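Local atomic coordinates of Myo-inositol phosphohydrolase (Mitsuokella multacida, PDB entry 4WU3), a protein that probably dephosphorylates inositol phosphates such as phytate with a protein-tyrosine-phosphatase-like fold, and binds inositol-(1,3,4,5)-tetrakisphosphate. Residues D269-Q274 with V280-I285; G73-G78 with Q274-I279; T249-V254 with Y301-H306; D87-S92 with L259-D264; F64-D69 with K108-P113. The protein carries 2 engineered substitutions. One frame throughout, in Å; residues are numbered along the deposited sequence.

Followed from the N terminus, interaction 5 closes first, joining 64-69 on an outer sheet strand to the loop after helix 99-108. Two longer loops open inside it and close beyond it: interaction 2 from 73-78 and interaction 4 from 87-92. Each therefore crosses interaction 5, and interaction 4 is nested within interaction 2. Helix 247-261 then serves both interaction 4 and interaction 3, which cross, and interaction 3, which also crosses interaction 2, reaches forward to helix 291-313. Interaction 1, nested inside interaction 3, joins helix 267-276 to the loop that follows it and shares Gln274 with interaction 2, which it crosses. Together they tie the edge of the mixed sheet to three successive helices.

Interaction 1: D269-Q274 with V280-I285; sequences DIIQRQ and VDLSEI
Ile271 and Asp281 have the closest CA atoms, 6.4 Å apart, where helical 269-274 faces a loop that makes a type I turn from Asp281 to Glu284. One water stitches the two backbones: it donates to Ile271 O and to Val280 O and accepts from Leu282 N, so three main-chain groups share a single bridge. A second water accepts from Val280 N and lies 2.8 Å from Gln274 O, to which it may donate.

The side chain of Gln272 starts out away from the loop, but the bend at chi2 (-51°) folds the amide back, and NE2 donates to Asp281 OD2 over 3.0 Å. The N-H...O angle of 146° is well short of straight, and the donor stands above the carboxylate, 45° out of its plane. The other oxygen, OD1, makes an Asx turn: it accepts from Ser283 N at 3.0 Å and from Ser283 OG at 2.7 Å, both arriving from the same face. With both oxygens engaged, the carboxylate has little freedom to rotate. This loop leads from helix 267-276 toward helix 291-313, and the side chain of Val280 lies about 8 Å from a bound inositol tetrakisphosphate.

On Ile271, CG2 lies close against Asp281 OD1 at 3.1 Å and faces Ser283 OG. The apolar touch is CD1 on Leu282 CB at 4.1 Å, the two side chains crossing at about a right angle.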
# COMPACT_ATOMS: atom_id res chain seq x y z
N ASP A 269 24.62 4.13 4.87
CA ASP A 269 25.51 5.01 4.14
C ASP A 269 25.10 5.03 2.68
O ASP A 269 25.07 6.08 2.03
CB ASP A 269 26.97 4.57 4.32
CG ASP A 269 27.59 5.10 5.62
OD1 ASP A 269 26.94 5.91 6.34
OD2 ASP A 269 28.74 4.71 5.93
N ILE A 270 24.75 3.87 2.15
CA ILE A 270 24.33 3.80 0.77
C ILE A 270 23.07 4.66 0.54
O ILE A 270 23.04 5.49 -0.36
CB ILE A 270 24.11 2.33 0.35
CG1 ILE A 270 25.47 1.60 0.32
CG2 ILE A 270 23.46 2.27 -1.02
CD1 ILE A 270 25.39 0.16 -0.14
N ILE A 271 22.06 4.47 1.38
CA ILE A 271 20.82 5.24 1.29
C ILE A 271 21.11 6.74 1.32
O ILE A 271 20.61 7.50 0.48
CB ILE A 271 19.85 4.88 2.44
CG1 ILE A 271 19.32 3.46 2.27
CG2 ILE A 271 18.68 5.87 2.50
CD1 ILE A 271 18.47 3.28 1.04
N GLN A 272 21.92 7.17 2.28
CA GLN A 272 22.28 8.58 2.41
C GLN A 272 23.06 9.07 1.20
O GLN A 272 22.75 10.13 0.67
CB GLN A 272 23.10 8.83 3.66
CG GLN A 272 22.27 8.94 4.92
CD GLN A 272 21.14 9.93 4.76
OE1 GLN A 272 21.37 11.11 4.53
NE2 GLN A 272 19.91 9.45 4.85
N ARG A 273 24.07 8.32 0.75
CA ARG A 273 24.88 8.87 -0.34
C ARG A 273 24.10 8.96 -1.66
O ARG A 273 24.30 9.89 -2.43
CB ARG A 273 26.23 8.17 -0.48
CG ARG A 273 26.22 6.75 -0.98
CD ARG A 273 27.52 6.09 -0.55
NE ARG A 273 27.81 4.88 -1.29
CZ ARG A 273 29.01 4.30 -1.32
NH1 ARG A 273 30.02 4.81 -0.63
NH2 ARG A 273 29.19 3.19 -2.03
N GLN A 274 23.18 8.03 -1.89
CA GLN A 274 22.35 8.11 -3.09
C GLN A 274 21.38 9.29 -3.02
O GLN A 274 20.93 9.77 -4.06
CB GLN A 274 21.62 6.80 -3.36
CG GLN A 274 22.55 5.65 -3.75
CD GLN A 274 23.29 5.88 -5.06
OE1 GLN A 274 22.75 6.46 -6.02
NE2 GLN A 274 24.53 5.39 -5.13
N VAL A 280 16.36 11.73 -3.96
CA VAL A 280 15.51 10.98 -3.03
C VAL A 280 16.28 10.19 -1.97
O VAL A 280 17.28 9.51 -2.25
CB VAL A 280 14.57 10.01 -3.77
CG1 VAL A 280 13.75 9.19 -2.79
CG2 VAL A 280 13.65 10.78 -4.70
N ASP A 281 15.77 10.32 -0.74
CA ASP A 281 16.17 9.50 0.41
C ASP A 281 15.09 8.44 0.68
O ASP A 281 14.02 8.74 1.21
CB ASP A 281 16.36 10.40 1.63
CG ASP A 281 16.86 9.65 2.86
OD1 ASP A 281 16.86 8.39 2.85
OD2 ASP A 281 17.23 10.33 3.83
N LEU A 282 15.37 7.21 0.29
CA LEU A 282 14.40 6.13 0.41
C LEU A 282 13.98 5.84 1.84
O LEU A 282 12.95 5.21 2.05
CB LEU A 282 14.95 4.86 -0.24
CG LEU A 282 15.16 4.98 -1.74
CD1 LEU A 282 15.74 3.69 -2.28
CD2 LEU A 282 13.85 5.30 -2.40
N SER A 283 14.74 6.30 2.83
CA SER A 283 14.37 6.08 4.23
C SER A 283 13.43 7.17 4.77
O SER A 283 12.95 7.08 5.90
CB SER A 283 15.62 6.00 5.10
OG SER A 283 16.22 7.27 5.25
N GLU A 284 13.18 8.19 3.97
CA GLU A 284 12.33 9.27 4.42
C GLU A 284 10.86 8.95 4.15
O GLU A 284 10.44 8.79 3.01
CB GLU A 284 12.72 10.58 3.73
CG GLU A 284 12.09 11.81 4.35
CD GLU A 284 12.64 13.10 3.77
OE1 GLU A 284 13.82 13.13 3.37
OE2 GLU A 284 11.88 14.10 3.72
N ILE A 285 10.10 8.86 5.23
CA ILE A 285 8.66 8.77 5.16
C ILE A 285 8.08 10.10 5.65
O ILE A 285 7.87 10.29 6.85
CB ILE A 285 8.13 7.62 6.03
CG1 ILE A 285 9.03 6.39 5.90
CG2 ILE A 285 6.69 7.28 5.65
CD1 ILE A 285 9.06 5.78 4.51
O HOH W 1 18.23 7.07 -0.93
O HOH W 2 19.56 6.38 5.78
O HOH W 3 18.38 9.89 -5.32

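Interaction 2: G73-G78 with Q274-I279; sequences GVTKTG and QKLIGI
Leu276 touches Gly73, Val74 and Thr75 through the two methyl groups at its tip. The side chain leaves the last part of helix 267-276, where CB makes no contact with 73-78, its nearest atom there, Gly73 O, being 5.9 Å away. CG comes next, placed opposite the carbonyl carbon and beside the backbone N (chi1 -69°), and from here the chain forks toward the loop.

The two branches find different surfaces. CD1 meets a methyl group, Thr75 CG2, at 4.0 Å, the side chains slanting across each other. CD2 instead rests on the main chain, 4.0 Å from Gly73 O and 4.1 Å from Val74 N, so it lies against the peptide group joining these two residues. No hydrogen bond joins the two segments; the contact is van der Waals packing, with 127 Å² buried in all.

Thr75 keeps its hydroxyl for its own loop, where OG1 is hydrogen-bonded to Ile79 O. The loop turns back there, with Gly78 N donating to Thr75 O over 3.1 Å.

Backbone hydrogen bonding between Leu276 and Val72 reinforces the attachment, and Tyr71, Met80 and Pro81 also touch the leucine. The contact thus sets the loop between strands 65-66 and 91-94 against the C-terminal part of helix 267-276, whose Gln274 packs on helix 247-261; Val74 reaches Met478 of the second subunit.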
# COMPACT_ATOMS: atom_id res chain seq x y z
N GLY A 73 24.42 19.05 -0.40
CA GLY A 73 23.55 19.12 0.78
C GLY A 73 24.21 18.48 1.99
O GLY A 73 25.43 18.24 1.98
N VAL A 74 23.42 18.20 3.03
CA VAL A 74 23.93 17.61 4.27
C VAL A 74 23.05 16.46 4.72
O VAL A 74 21.91 16.35 4.29
CB VAL A 74 23.91 18.63 5.43
CG1 VAL A 74 24.93 19.74 5.21
CG2 VAL A 74 22.51 19.21 5.62
N THR A 75 23.58 15.61 5.60
CA THR A 75 22.77 14.61 6.29
C THR A 75 22.19 15.20 7.57
O THR A 75 22.60 16.27 8.02
CB THR A 75 23.57 13.36 6.70
OG1 THR A 75 24.58 13.72 7.65
CG2 THR A 75 24.22 12.70 5.48
N LYS A 76 21.24 14.50 8.16
CA LYS A 76 20.59 14.98 9.37
C LYS A 76 21.55 15.07 10.55
O LYS A 76 21.37 15.90 11.44
CB LYS A 76 19.38 14.10 9.72
CG LYS A 76 19.74 12.69 10.12
CD LYS A 76 18.50 11.88 10.49
CE LYS A 76 18.88 10.62 11.25
NZ LYS A 76 17.67 9.82 11.57
N THR A 77 22.58 14.23 10.55
CA THR A 77 23.56 14.22 11.63
C THR A 77 24.68 15.22 11.39
O THR A 77 25.45 15.52 12.30
CB THR A 77 24.24 12.84 11.78
OG1 THR A 77 24.92 12.50 10.56
CG2 THR A 77 23.21 11.76 12.12
N GLY A 78 24.78 15.70 10.16
CA GLY A 78 25.94 16.50 9.75
C GLY A 78 27.17 15.67 9.40
O GLY A 78 28.22 16.21 9.05
N GLN A 274 23.18 8.03 -1.89
CA GLN A 274 22.35 8.11 -3.09
C GLN A 274 21.38 9.29 -3.02
O GLN A 274 20.93 9.77 -4.06
CB GLN A 274 21.62 6.80 -3.36
CG GLN A 274 22.55 5.65 -3.75
CD GLN A 274 23.29 5.88 -5.06
OE1 GLN A 274 22.75 6.46 -6.02
NE2 GLN A 274 24.53 5.39 -5.13
N LYS A 275 21.07 9.77 -1.82
CA LYS A 275 20.32 11.03 -1.69
C LYS A 275 21.24 12.21 -1.97
O LYS A 275 20.87 13.13 -2.68
CB LYS A 275 19.70 11.18 -0.30
CG LYS A 275 19.31 12.62 0.04
CD LYS A 275 18.09 13.05 -0.75
CE LYS A 275 17.97 14.56 -0.88
NZ LYS A 275 18.85 15.13 -1.96
N LEU A 276 22.45 12.17 -1.42
CA LEU A 276 23.37 13.29 -1.55
C LEU A 276 23.76 13.61 -3.01
O LEU A 276 23.97 14.77 -3.34
CB LEU A 276 24.61 13.07 -0.70
CG LEU A 276 24.32 13.14 0.80
CD1 LEU A 276 25.44 12.54 1.63
CD2 LEU A 276 24.07 14.58 1.23
N ILE A 277 23.86 12.59 -3.86
CA ILE A 277 24.18 12.82 -5.27
C ILE A 277 22.91 12.87 -6.14
O ILE A 277 22.97 13.14 -7.34
CB ILE A 277 25.11 11.73 -5.83
CG1 ILE A 277 24.38 10.38 -5.88
CG2 ILE A 277 26.37 11.63 -4.99
CD1 ILE A 277 25.12 9.30 -6.62
N GLY A 278 21.77 12.61 -5.52
CA GLY A 278 20.52 12.56 -6.23
C GLY A 278 19.45 13.47 -5.66
O GLY A 278 19.70 14.63 -5.36
N ILE A 279 18.26 12.92 -5.50
CA ILE A 279 17.08 13.72 -5.19
C ILE A 279 16.20 13.04 -4.13
O ILE A 279 15.41 13.70 -3.46
CB ILE A 279 16.29 14.00 -6.50
CG1 ILE A 279 15.04 14.82 -6.24
CG2 ILE A 279 15.94 12.70 -7.20
CD1 ILE A 279 15.35 16.25 -5.84

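Interaction 3: T249-V254 with Y301-H306; sequences TTIFMV and YQFVQH
Ile251 meets the Phe303 ring at its edge, with CG2 lying in the ring plane rather than over a face. The closest ring atom is Phe303 CE2, 3.9 Å from Ile251 CG2, and the two side chains cross at about a right angle. The phenylalanine extends toward the other helix because its CG stands opposite the backbone N (chi1 162°).

Val254 and Val304 make the second pairing, also nearly perpendicular. CG1 of Val254 lies 3.8 Å from CG1 of Val304 and 4.0 Å from its CB, so one methyl faces a branch and its root. The same Val304 CG1 reaches back to the preceding turn, where it sits 4.2 Å from the backbone O of Ile251; this methyl thus touches both residues of helix 247-261 that carry the contact.

The helix segments run nearly parallel, 15° apart, and their axes come no closer than 10.6 Å, so aliphatic and aromatic groups span the gap. All four touching residues are buried, and no hydrogen bond crosses between the segments.

Helix 247-261 follows the phosphate-binding loop of the PTP-like fold, and Thr249 OG1 is hydrogen-bonded to Ser242 OG; this serine stands at the signature cysteine position, probably as an engineered substitution. Met253 turns to strand 91-94, and Phe252 stacks edge-to-face with Phe225. Helix 267-276 lies alongside both partners: its Gln274 packs on Val254, and Phe267 on Val304 of helix 291-313.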
# COMPACT_ATOMS: atom_id res chain seq x y z
N THR A 249 14.03 5.15 -10.07
CA THR A 249 15.43 5.36 -10.44
C THR A 249 16.34 5.23 -9.21
O THR A 249 17.38 4.59 -9.26
CB THR A 249 15.65 6.71 -11.15
OG1 THR A 249 15.09 6.65 -12.47
CG2 THR A 249 17.12 7.03 -11.29
N THR A 250 15.93 5.81 -8.09
CA THR A 250 16.75 5.78 -6.89
C THR A 250 16.79 4.40 -6.25
O THR A 250 17.82 3.99 -5.73
CB THR A 250 16.28 6.82 -5.87
OG1 THR A 250 16.40 8.12 -6.45
CG2 THR A 250 17.12 6.77 -4.60
N ILE A 251 15.68 3.67 -6.32
CA ILE A 251 15.69 2.30 -5.89
C ILE A 251 16.78 1.54 -6.61
O ILE A 251 17.53 0.78 -5.98
CB ILE A 251 14.35 1.58 -6.18
CG1 ILE A 251 13.26 2.04 -5.22
CG2 ILE A 251 14.54 0.08 -6.08
CD1 ILE A 251 11.87 1.64 -5.65
N PHE A 252 16.89 1.73 -7.92
CA PHE A 252 17.86 0.95 -8.68
C PHE A 252 19.29 1.45 -8.60
O PHE A 252 20.23 0.67 -8.77
CB PHE A 252 17.42 0.77 -10.13
CG PHE A 252 16.47 -0.35 -10.30
CD1 PHE A 252 15.17 -0.23 -9.88
CD2 PHE A 252 16.89 -1.55 -10.85
CE1 PHE A 252 14.29 -1.28 -10.01
CE2 PHE A 252 16.02 -2.61 -10.98
CZ PHE A 252 14.72 -2.47 -10.55
N MET A 253 19.46 2.74 -8.32
CA MET A 253 20.79 3.29 -8.04
C MET A 253 21.31 2.74 -6.72
O MET A 253 22.50 2.43 -6.58
CB MET A 253 20.73 4.82 -7.98
CG MET A 253 20.76 5.48 -9.35
SD MET A 253 22.32 5.20 -10.21
CE MET A 253 23.33 6.49 -9.47
N VAL A 254 20.39 2.61 -5.75
CA VAL A 254 20.68 1.98 -4.46
C VAL A 254 20.99 0.49 -4.62
O VAL A 254 21.94 -0.00 -4.03
CB VAL A 254 19.52 2.17 -3.47
CG1 VAL A 254 19.63 1.22 -2.29
CG2 VAL A 254 19.49 3.61 -2.98
N TYR A 301 11.11 1.17 0.93
CA TYR A 301 12.25 1.26 1.83
C TYR A 301 12.62 -0.12 2.35
O TYR A 301 13.79 -0.50 2.39
CB TYR A 301 11.97 2.19 3.01
CG TYR A 301 13.12 2.35 3.97
CD1 TYR A 301 14.43 2.51 3.52
CD2 TYR A 301 12.90 2.40 5.34
CE1 TYR A 301 15.48 2.67 4.40
CE2 TYR A 301 13.95 2.57 6.24
CZ TYR A 301 15.23 2.71 5.76
OH TYR A 301 16.27 2.87 6.64
N GLN A 302 11.62 -0.86 2.77
CA GLN A 302 11.83 -2.20 3.26
C GLN A 302 12.43 -3.07 2.16
O GLN A 302 13.23 -3.96 2.44
CB GLN A 302 10.52 -2.79 3.76
CG GLN A 302 10.04 -2.13 5.05
CD GLN A 302 8.74 -2.69 5.56
OE1 GLN A 302 7.90 -3.16 4.80
NE2 GLN A 302 8.55 -2.61 6.86
N PHE A 303 12.03 -2.84 0.92
CA PHE A 303 12.58 -3.65 -0.15
C PHE A 303 14.08 -3.49 -0.26
O PHE A 303 14.78 -4.48 -0.45
CB PHE A 303 11.97 -3.34 -1.53
CG PHE A 303 12.81 -3.86 -2.65
CD1 PHE A 303 13.01 -5.22 -2.80
CD2 PHE A 303 13.45 -3.00 -3.52
CE1 PHE A 303 13.81 -5.71 -3.82
CE2 PHE A 303 14.25 -3.48 -4.54
CZ PHE A 303 14.43 -4.84 -4.69
N VAL A 304 14.59 -2.27 -0.19
CA VAL A 304 16.03 -2.08 -0.36
C VAL A 304 16.79 -2.65 0.84
O VAL A 304 17.93 -3.07 0.69
CB VAL A 304 16.46 -0.63 -0.67
CG1 VAL A 304 16.19 -0.32 -2.12
CG2 VAL A 304 15.77 0.37 0.24
N GLN A 305 16.16 -2.68 2.01
CA GLN A 305 16.75 -3.36 3.17
C GLN A 305 16.89 -4.84 2.88
O GLN A 305 17.92 -5.45 3.15
CB GLN A 305 15.89 -3.16 4.42
CG GLN A 305 15.77 -1.71 4.88
CD GLN A 305 14.86 -1.55 6.09
OE1 GLN A 305 13.73 -1.10 5.97
NE2 GLN A 305 15.37 -1.91 7.26
N HIS A 306 15.86 -5.44 2.31
CA HIS A 306 15.89 -6.88 2.05
C HIS A 306 16.89 -7.21 0.94
O HIS A 306 17.59 -8.22 1.03
CB HIS A 306 14.51 -7.41 1.66
CG HIS A 306 13.48 -7.22 2.72
ND1 HIS A 306 13.71 -7.51 4.05
CD2 HIS A 306 12.20 -6.76 2.65
CE1 HIS A 306 12.62 -7.24 4.75
NE2 HIS A 306 11.69 -6.79 3.93

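Interaction 4: D87-S92 with L259-D264; sequences DTMNVS and LKNAKD. With GOL (glycerol), chain I.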
# COMPACT_ATOMS: atom_id res chain seq x y z
N ASP A 87 33.27 5.77 -6.99
CA ASP A 87 33.87 6.30 -8.21
C ASP A 87 34.11 5.24 -9.30
O ASP A 87 34.39 5.58 -10.46
CB ASP A 87 35.17 7.03 -7.87
CG ASP A 87 34.93 8.32 -7.10
OD1 ASP A 87 33.76 8.67 -6.85
OD2 ASP A 87 35.92 9.01 -6.76
N THR A 88 33.97 3.96 -8.94
CA THR A 88 34.22 2.86 -9.88
C THR A 88 32.96 2.05 -10.21
O THR A 88 33.04 0.92 -10.69
CB THR A 88 35.26 1.89 -9.30
OG1 THR A 88 34.80 1.39 -8.04
CG2 THR A 88 36.60 2.59 -9.12
N MET A 89 31.80 2.64 -9.97
CA MET A 89 30.54 1.93 -10.17
C MET A 89 30.09 1.95 -11.63
O MET A 89 29.30 1.10 -12.04
CB MET A 89 29.46 2.55 -9.29
CG MET A 89 29.73 2.34 -7.81
SD MET A 89 28.27 2.59 -6.80
CE MET A 89 27.93 4.32 -7.11
N ASN A 90 30.59 2.92 -12.39
CA ASN A 90 30.29 3.03 -13.81
C ASN A 90 28.80 3.10 -14.03
O ASN A 90 28.22 2.31 -14.77
CB ASN A 90 30.90 1.86 -14.57
CG ASN A 90 32.41 1.97 -14.67
OD1 ASN A 90 32.98 3.05 -14.48
ND2 ASN A 90 33.07 0.86 -14.97
N VAL A 91 28.20 4.09 -13.41
CA VAL A 91 26.77 4.18 -13.36
C VAL A 91 26.33 5.64 -13.46
O VAL A 91 27.01 6.54 -12.97
CB VAL A 91 26.28 3.56 -12.04
CG1 VAL A 91 26.47 4.52 -10.88
CG2 VAL A 91 24.82 3.17 -12.16
N SER A 92 25.20 5.87 -14.13
CA SER A 92 24.53 7.17 -14.08
C SER A 92 23.02 6.96 -14.04
O SER A 92 22.56 5.83 -14.14
CB SER A 92 24.93 8.08 -15.25
OG SER A 92 24.66 7.47 -16.50
N LEU A 259 25.07 -3.88 -4.94
CA LEU A 259 25.73 -4.95 -5.70
C LEU A 259 27.24 -4.75 -5.80
O LEU A 259 28.00 -5.72 -5.85
CB LEU A 259 25.13 -5.05 -7.09
CG LEU A 259 23.78 -5.75 -7.19
CD1 LEU A 259 23.11 -5.46 -8.52
CD2 LEU A 259 23.94 -7.25 -6.97
N LYS A 260 27.68 -3.50 -5.84
CA LYS A 260 29.10 -3.20 -5.91
C LYS A 260 29.77 -3.11 -4.54
O LYS A 260 30.95 -3.39 -4.41
CB LYS A 260 29.33 -1.87 -6.64
CG LYS A 260 28.84 -1.83 -8.06
CD LYS A 260 29.66 -2.74 -8.95
CE LYS A 260 29.23 -2.56 -10.39
NZ LYS A 260 30.10 -3.31 -11.34
N ASN A 261 29.04 -2.71 -3.51
CA ASN A 261 29.68 -2.25 -2.30
C ASN A 261 29.11 -2.77 -0.99
O ASN A 261 29.58 -2.38 0.07
CB ASN A 261 29.65 -0.73 -2.27
CG ASN A 261 30.38 -0.11 -3.44
OD1 ASN A 261 31.53 -0.44 -3.71
ND2 ASN A 261 29.72 0.81 -4.14
N ALA A 262 28.10 -3.63 -1.03
CA ALA A 262 27.46 -4.03 0.21
C ALA A 262 28.48 -4.57 1.20
O ALA A 262 28.32 -4.40 2.40
CB ALA A 262 26.37 -5.06 -0.04
N LYS A 263 29.54 -5.21 0.69
CA LYS A 263 30.54 -5.87 1.54
C LYS A 263 31.31 -4.89 2.42
O LYS A 263 31.73 -5.24 3.51
CB LYS A 263 31.57 -6.61 0.69
CG LYS A 263 31.08 -7.91 0.08
CD LYS A 263 32.13 -8.50 -0.85
CE LYS A 263 31.56 -9.66 -1.66
NZ LYS A 263 32.59 -10.35 -2.48
N ASP A 264 31.50 -3.68 1.91
CA ASP A 264 32.39 -2.72 2.53
C ASP A 264 31.66 -1.52 3.09
O ASP A 264 32.24 -0.77 3.87
CB ASP A 264 33.41 -2.25 1.50
CG ASP A 264 34.20 -3.40 0.91
OD1 ASP A 264 34.63 -4.29 1.68
OD2 ASP A 264 34.38 -3.42 -0.32
C1 GOL I . 28.64 -1.78 -13.98
O1 GOL I . 28.01 -0.71 -14.70
C2 GOL I . 28.15 -3.14 -14.47
O2 GOL I . 27.81 -3.93 -13.34
C3 GOL I . 29.22 -3.88 -15.26
O3 GOL I . 29.59 -5.10 -14.59
O HOH W 4 32.52 -1.82 -11.93
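Met89 and Asn261 are brought together by matching first torsions: each sets CG beside its own backbone N (chi1 -66° and -61°). The methionine then extends through chi2 to present SD to Asn261 ND2 at 3.5 Å, the side chains crossing at about a right angle, and turns at chi3 to carry CE onward. Asn261 ND2 has its polar partner outside the two segments, in a hydrogen bond to Asp257 OD1, which helps to hold the amide beside the sulfur.

The site belongs to the PTP-like alpha/beta core. Strand 91-94 runs parallel to strand 237-241 in the mixed sheet, and the C-terminal end of helix 247-261 packs on the loop that leads into strand 91-94. Asn90, with positive phi and psi, lies just before the strand and is backbone-bonded to Leu238; Met89 O accepts a hydrogen bond from His256 NE2, a second tie between loop and helix.

Lys260 reaches along the outside of the same loop. Its chain bends at chi2 and is extended beyond it, so that CE passes 4.0 Å from Met89 O and the aliphatic part lies beside the methionine. NZ then bonds to a water at 2.9 Å that donates to Thr88 O, a bridge back to the loop.

A glycerol, probably from the crystallisation liquor, occupies the neighbouring surface and is also hydrogen-bonded to Ala236 O. It accepts a hydrogen bond at O2 from Lys260 NZ over 3.1 Å, and its O1 lies 3.0 Å from Asn90 O.

Interaction 5: F64-D69 with K108-P113; sequences FRMGSD and KVPVKP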
# COMPACT_ATOMS: atom_id res chain seq x y z
N PHE A 64 19.77 14.31 -13.61
CA PHE A 64 20.92 13.52 -14.05
C PHE A 64 21.98 13.48 -12.94
O PHE A 64 22.30 14.50 -12.34
CB PHE A 64 21.55 14.10 -15.31
CG PHE A 64 22.77 13.34 -15.74
CD1 PHE A 64 22.65 12.23 -16.57
CD2 PHE A 64 24.01 13.71 -15.29
CE1 PHE A 64 23.77 11.52 -16.94
CE2 PHE A 64 25.13 12.99 -15.66
CZ PHE A 64 25.01 11.89 -16.48
N ARG A 65 22.53 12.31 -12.68
CA ARG A 65 23.71 12.22 -11.84
C ARG A 65 24.53 11.01 -12.20
O ARG A 65 24.02 10.03 -12.74
CB ARG A 65 23.36 12.18 -10.35
CG ARG A 65 22.67 10.90 -9.88
CD ARG A 65 21.17 10.95 -10.13
NE ARG A 65 20.42 10.07 -9.24
CZ ARG A 65 19.10 9.93 -9.27
NH1 ARG A 65 18.37 10.61 -10.14
NH2 ARG A 65 18.50 9.12 -8.43
N MET A 66 25.83 11.10 -11.94
CA MET A 66 26.71 9.97 -12.07
C MET A 66 27.08 9.50 -10.67
O MET A 66 27.05 10.27 -9.72
CB MET A 66 27.96 10.36 -12.85
CG MET A 66 27.69 10.42 -14.35
SD MET A 66 29.00 11.20 -15.25
CE MET A 66 30.42 10.18 -14.84
N GLY A 67 27.41 8.22 -10.55
CA GLY A 67 27.73 7.64 -9.26
C GLY A 67 28.94 8.28 -8.62
O GLY A 67 29.10 8.24 -7.40
N SER A 68 29.80 8.87 -9.45
CA SER A 68 31.03 9.51 -8.98
C SER A 68 30.82 10.98 -8.61
O SER A 68 31.77 11.66 -8.21
CB SER A 68 32.14 9.39 -10.03
OG SER A 68 31.77 9.98 -11.27
N ASP A 69 29.60 11.49 -8.74
CA ASP A 69 29.33 12.89 -8.44
C ASP A 69 29.61 13.21 -6.97
O ASP A 69 29.54 12.34 -6.09
CB ASP A 69 27.89 13.26 -8.79
CG ASP A 69 27.68 13.39 -10.29
OD1 ASP A 69 28.66 13.18 -11.04
OD2 ASP A 69 26.54 13.70 -10.71
N LYS A 108 28.63 12.77 -22.39
CA LYS A 108 29.18 13.02 -21.07
C LYS A 108 29.83 11.80 -20.44
O LYS A 108 30.85 11.92 -19.76
CB LYS A 108 28.11 13.56 -20.12
CG LYS A 108 28.61 13.75 -18.70
CD LYS A 108 27.78 14.77 -17.95
CE LYS A 108 28.50 15.27 -16.71
NZ LYS A 108 29.58 16.23 -17.07
N VAL A 109 29.24 10.62 -20.62
CA VAL A 109 29.77 9.44 -19.94
C VAL A 109 31.05 8.94 -20.62
O VAL A 109 31.18 9.00 -21.85
CB VAL A 109 28.73 8.30 -19.80
CG1 VAL A 109 27.57 8.75 -18.92
CG2 VAL A 109 28.23 7.84 -21.16
N PRO A 110 32.02 8.50 -19.82
CA PRO A 110 33.32 8.15 -20.37
C PRO A 110 33.38 6.74 -20.95
O PRO A 110 34.32 6.00 -20.67
CB PRO A 110 34.25 8.30 -19.17
CG PRO A 110 33.38 7.96 -18.00
CD PRO A 110 31.99 8.42 -18.35
N VAL A 111 32.39 6.38 -21.77
CA VAL A 111 32.46 5.14 -22.53
C VAL A 111 31.93 5.41 -23.93
O VAL A 111 31.34 6.46 -24.18
CB VAL A 111 31.63 3.98 -21.90
CG1 VAL A 111 32.21 3.61 -20.54
CG2 VAL A 111 30.17 4.37 -21.76
N LYS A 112 32.16 4.47 -24.83
CA LYS A 112 31.55 4.50 -26.14
C LYS A 112 30.13 3.98 -26.04
O LYS A 112 29.80 3.28 -25.10
CB LYS A 112 32.34 3.63 -27.11
CG LYS A 112 33.81 4.03 -27.23
CD LYS A 112 34.50 3.27 -28.35
CE LYS A 112 34.80 1.82 -27.97
NZ LYS A 112 35.69 1.70 -26.78
N PRO A 113 29.28 4.33 -27.02
CA PRO A 113 27.92 3.83 -27.02
C PRO A 113 27.84 2.31 -26.87
O PRO A 113 26.94 1.80 -26.19
CB PRO A 113 27.40 4.26 -28.39
CG PRO A 113 28.14 5.52 -28.68
CD PRO A 113 29.49 5.37 -28.04
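Lys108, the last helical residue before the chain turns away, packs against Phe64 with its aliphatic portion. With CG opposite the backbone N (chi1 176°), the stem runs out so that CD comes within 3.9 Å of Phe64 CE2, approaching the ring obliquely; the bend at chi4 then turns NZ away from the ring. Further back on the stem, CG passes 4.3 Å from Met66 SD, so one lysine touches two side chains of 64-69.

Val109 leaves helical geometry, and its CA is the one nearest Met66 CA, at 8.5 Å. Both residues also pack on Trp237, a residue of the five-stranded mixed sheet in which 65-66 forms an outermost strand, antiparallel to 91-94. The loop after helix 99-108 thus packs over the sheet beside its outermost strand.

Pro110 is the centre of an inverse gamma turn, closed by a weak bond from Val111 N to Val109 O. Its ring offers CD to Met66 CE at 4.2 Å, an apolar touch at the surface. The backbone of Met66 is held from its own side: a type I turn runs from it to Asp69, whose OD2 accepts from Met66 N over 3.0 Å. The N-H...O angle is 165°, though the donor stands above the carboxylate, 68° out of its plane.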